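Local coordinates for protein Vlm2 (Streptomyces tsusimaensis, PDB 6ECB) that helps build the depsipeptide valinomycin as a nonribosomal peptide synthetase, its C-terminal thioesterase domain, present here, probably releasing the assembled chain through an acyl-enzyme intermediate, at residues V239-P247 / I269-L277. Sequence-based numbering, arbitrary orientation.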
loop_
_atom_site.group_PDB
_atom_site.type_symbol
_atom_site.label_atom_id
_atom_site.label_comp_id
_atom_site.label_asym_id
_atom_site.label_seq_id
_atom_site.Cartn_x
_atom_site.Cartn_y
_atom_site.Cartn_z
ATOM N N VAL A 239 -14.080 -1.929 1.629
ATOM C CA VAL A 239 -13.148 -3.049 1.627
ATOM C C VAL A 239 -13.277 -3.743 0.275
ATOM O O VAL A 239 -14.356 -4.231 -0.073
ATOM C CB VAL A 239 -13.473 -4.039 2.761
ATOM C CG1 VAL A 239 -12.496 -5.216 2.779
ATOM C CG2 VAL A 239 -13.501 -3.337 4.122
ATOM N N PHE A 240 -12.198 -3.792 -0.483
ATOM C CA PHE A 240 -12.163 -4.461 -1.777
ATOM C C PHE A 240 -11.368 -5.741 -1.566
ATOM O O PHE A 240 -10.184 -5.677 -1.226
ATOM C CB PHE A 240 -11.514 -3.564 -2.844
ATOM C CG PHE A 240 -12.305 -2.316 -3.125
ATOM C CD1 PHE A 240 -12.148 -1.182 -2.324
ATOM C CD2 PHE A 240 -13.236 -2.285 -4.144
ATOM C CE1 PHE A 240 -12.908 -0.058 -2.550
ATOM C CE2 PHE A 240 -14.005 -1.152 -4.379
ATOM C CZ PHE A 240 -13.829 -0.030 -3.571
ATOM N N ARG A 241 -12.019 -6.892 -1.753
ATOM C CA ARG A 241 -11.396 -8.158 -1.393
ATOM C C ARG A 241 -11.403 -9.125 -2.563
ATOM O O ARG A 241 -12.426 -9.299 -3.240
ATOM C CB ARG A 241 -12.107 -8.817 -0.192
ATOM C CG ARG A 241 -13.581 -8.957 -0.390
ATOM C CD ARG A 241 -14.224 -9.900 0.640
ATOM N NE ARG A 241 -15.677 -9.794 0.595
ATOM C CZ ARG A 241 -16.484 -10.010 1.629
ATOM N NH1 ARG A 241 -15.998 -10.381 2.812
ATOM N NH2 ARG A 241 -17.782 -9.852 1.477
ATOM N N THR A 242 -10.267 -9.788 -2.743
ATOM C CA THR A 242 -10.174 -10.870 -3.713
ATOM C C THR A 242 -10.843 -12.117 -3.135
ATOM O O THR A 242 -11.156 -12.190 -1.936
ATOM C CB THR A 242 -8.718 -11.147 -4.099
ATOM O OG1 THR A 242 -7.932 -11.523 -2.956
ATOM C CG2 THR A 242 -8.092 -9.920 -4.757
ATOM N N LYS A 243 -11.075 -13.092 -4.003
ATOM C CA LYS A 243 -11.912 -14.243 -3.671
ATOM C C LYS A 243 -11.179 -15.569 -3.802
ATOM O O LYS A 243 -11.817 -16.610 -3.938
ATOM C CB LYS A 243 -13.177 -14.238 -4.522
ATOM C CG LYS A 243 -14.049 -12.998 -4.326
ATOM C CD LYS A 243 -14.300 -12.642 -2.833
ATOM C CE LYS A 243 -15.004 -13.769 -2.068
ATOM N NZ LYS A 243 -16.353 -14.078 -2.627
ATOM N N ASN A 244 -9.865 -15.568 -3.694
ATOM C CA ASN A 244 -9.091 -16.798 -3.758
ATOM C C ASN A 244 -8.280 -17.015 -2.491
ATOM O O ASN A 244 -7.244 -17.680 -2.515
ATOM C CB ASN A 244 -8.183 -16.786 -4.982
ATOM C CG ASN A 244 -8.966 -16.716 -6.250
ATOM O OD1 ASN A 244 -9.796 -17.576 -6.518
ATOM N ND2 ASN A 244 -8.749 -15.657 -7.023
ATOM N N HIS A 245 -8.728 -16.438 -1.373
ATOM C CA HIS A 245 -8.049 -16.655 -0.112
ATOM C C HIS A 245 -8.400 -18.021 0.458
ATOM O O HIS A 245 -9.475 -18.564 0.203
ATOM C CB HIS A 245 -8.444 -15.582 0.913
ATOM C CG HIS A 245 -8.026 -14.201 0.543
ATOM N ND1 HIS A 245 -6.724 -13.764 0.653
ATOM C CD2 HIS A 245 -8.741 -13.151 0.080
ATOM C CE1 HIS A 245 -6.661 -12.491 0.293
ATOM N NE2 HIS A 245 -7.868 -12.103 -0.072
ATOM N N ALA A 246 -7.494 -18.556 1.265
ATOM C CA ALA A 246 -7.832 -19.723 2.062
ATOM C C ALA A 246 -9.055 -19.397 2.918
ATOM O O ALA A 246 -9.234 -18.260 3.333
ATOM C CB ALA A 246 -6.661 -20.124 2.954
ATOM N N PRO A 247 -9.908 -20.369 3.198
ATOM C CA PRO A 247 -11.117 -20.049 3.972
ATOM C C PRO A 247 -10.806 -19.399 5.305
ATOM O O PRO A 247 -11.527 -18.492 5.735
ATOM C CB PRO A 247 -11.792 -21.416 4.146
ATOM C CG PRO A 247 -11.285 -22.223 3.020
ATOM C CD PRO A 247 -9.869 -21.792 2.817
ATOM N N ILE A 269 -13.370 -8.256 -5.772
ATOM C CA ILE A 269 -12.534 -7.877 -6.915
ATOM C C ILE A 269 -11.833 -9.115 -7.460
ATOM O O ILE A 269 -11.628 -10.105 -6.740
ATOM C CB ILE A 269 -11.501 -6.791 -6.537
ATOM C CG1 ILE A 269 -10.707 -7.168 -5.273
ATOM C CG2 ILE A 269 -12.206 -5.457 -6.315
ATOM C CD1 ILE A 269 -9.473 -6.308 -5.004
ATOM N N PRO A 270 -11.412 -9.075 -8.725
ATOM C CA PRO A 270 -10.704 -10.215 -9.312
ATOM C C PRO A 270 -9.243 -10.255 -8.900
ATOM O O PRO A 270 -8.686 -9.317 -8.330
ATOM C CB PRO A 270 -10.829 -9.965 -10.824
ATOM C CG PRO A 270 -10.821 -8.486 -10.930
ATOM C CD PRO A 270 -11.606 -7.991 -9.709
ATOM N N GLY A 271 -8.609 -11.361 -9.267
ATOM C CA GLY A 271 -7.212 -11.565 -8.962
ATOM C C GLY A 271 -7.024 -12.253 -7.626
ATOM O O GLY A 271 -7.969 -12.749 -6.999
ATOM N N ASP A 272 -5.774 -12.274 -7.188
ATOM C CA ASP A 272 -5.491 -12.639 -5.804
ATOM C C ASP A 272 -4.640 -11.549 -5.164
ATOM O O ASP A 272 -4.441 -10.486 -5.757
ATOM C CB ASP A 272 -4.831 -14.014 -5.719
ATOM C CG ASP A 272 -3.509 -14.076 -6.433
ATOM O OD1 ASP A 272 -2.703 -13.126 -6.279
ATOM O OD2 ASP A 272 -3.275 -15.092 -7.128
ATOM N N HIS A 273 -4.133 -11.788 -3.951
ATOM C CA HIS A 273 -3.640 -10.680 -3.143
ATOM C C HIS A 273 -2.502 -9.944 -3.841
ATOM O O HIS A 273 -2.390 -8.712 -3.739
ATOM C CB HIS A 273 -3.176 -11.191 -1.774
ATOM C CG HIS A 273 -2.800 -10.102 -0.810
ATOM N ND1 HIS A 273 -3.719 -9.209 -0.305
ATOM C CD2 HIS A 273 -1.611 -9.774 -0.247
ATOM C CE1 HIS A 273 -3.113 -8.369 0.518
ATOM N NE2 HIS A 273 -1.837 -8.694 0.580
ATOM N N ALA A 274 -1.620 -10.685 -4.506
ATOM C CA ALA A 274 -0.496 -10.086 -5.220
ATOM C C ALA A 274 -0.911 -9.539 -6.586
ATOM O O ALA A 274 -0.575 -8.402 -6.946
ATOM C CB ALA A 274 0.610 -11.127 -5.389
ATOM N N THR A 275 -1.668 -10.315 -7.348
ATOM C CA THR A 275 -1.915 -9.946 -8.741
ATOM C C THR A 275 -3.029 -8.922 -8.920
ATOM O O THR A 275 -3.203 -8.405 -10.039
ATOM C CB THR A 275 -2.255 -11.187 -9.551
ATOM O OG1 THR A 275 -3.566 -11.653 -9.205
ATOM C CG2 THR A 275 -1.238 -12.280 -9.317
ATOM N N MET A 276 -3.788 -8.606 -7.866
ATOM C CA MET A 276 -4.854 -7.627 -8.023
ATOM C C MET A 276 -4.311 -6.243 -8.377
ATOM O O MET A 276 -5.055 -5.436 -8.939
ATOM C CB MET A 276 -5.693 -7.514 -6.744
ATOM C CG MET A 276 -4.832 -7.231 -5.532
ATOM S SD MET A 276 -5.789 -6.649 -4.130
ATOM C CE MET A 276 -6.212 -5.008 -4.649
ATOM N N LEU A 277 -3.054 -5.942 -8.044
ATOM C CA LEU A 277 -2.512 -4.608 -8.309
ATOM C C LEU A 277 -1.758 -4.552 -9.634
ATOM O O LEU A 277 -1.143 -3.523 -9.925
ATOM C CB LEU A 277 -1.585 -4.150 -7.183
ATOM C CG LEU A 277 -2.332 -3.830 -5.884
ATOM C CD1 LEU A 277 -1.298 -3.452 -4.814
ATOM C CD2 LEU A 277 -3.334 -2.707 -6.112
HETATM O O HOH W 1 -10.562 -12.606 -6.794
#
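I269 and T242 bury the most surface here, joining strand 237-241 and the residues after it to the loop that follows the neighbouring parallel strand 264-268. I269 N donates to R241 O at 2.9 Å with an N-H...O angle of 159°, although the donor lies 45° out of the carbonyl plane. One residue on, T242 CA points a nearly straight C-H...O contact at I269 O.

The branches of I269 go different ways. CG1, set between its own backbone N and carbonyl carbon (chi1 50°), lies against R241 O at 3.4 Å and sends CD1 to within 3.9 Å of T242 CG2. CG2 meets the edge of the F240 ring at CD2, 4.0 Å away, the two side chains crossing at about a right angle. An alanine in place of I269 would probably leave the T242 methyl and the F240 ring edge without these apolar partners. T242 CG2 also reaches M276 CB, at 3.9 Å.

Beyond T242 the join turns polar. N244 ND2 makes a weak, bent hydrogen bond of 3.0 Å to G271 O, and a water bridges the segments, accepting from K243 N and donating to I269 O and to G271 O, the latter at 2.6 Å. G271 has backbone angles at which a CB would jam against the preceding carbonyl O. D272 OD1 then accepts from T275 N in an Asx motif, shaping the turn that carries H273.

D138 accepts from T242 N and H245 NE2 through OD1 and from H273 ND1 through OD2. With H273 touching S111, this fits the Ser-His-Asp triad of an alpha/beta-hydrolase thioesterase; the chemistry is consistent with 239-247 holding the carboxylate of D138 for H273 of 269-277, the two being the probable acid and base.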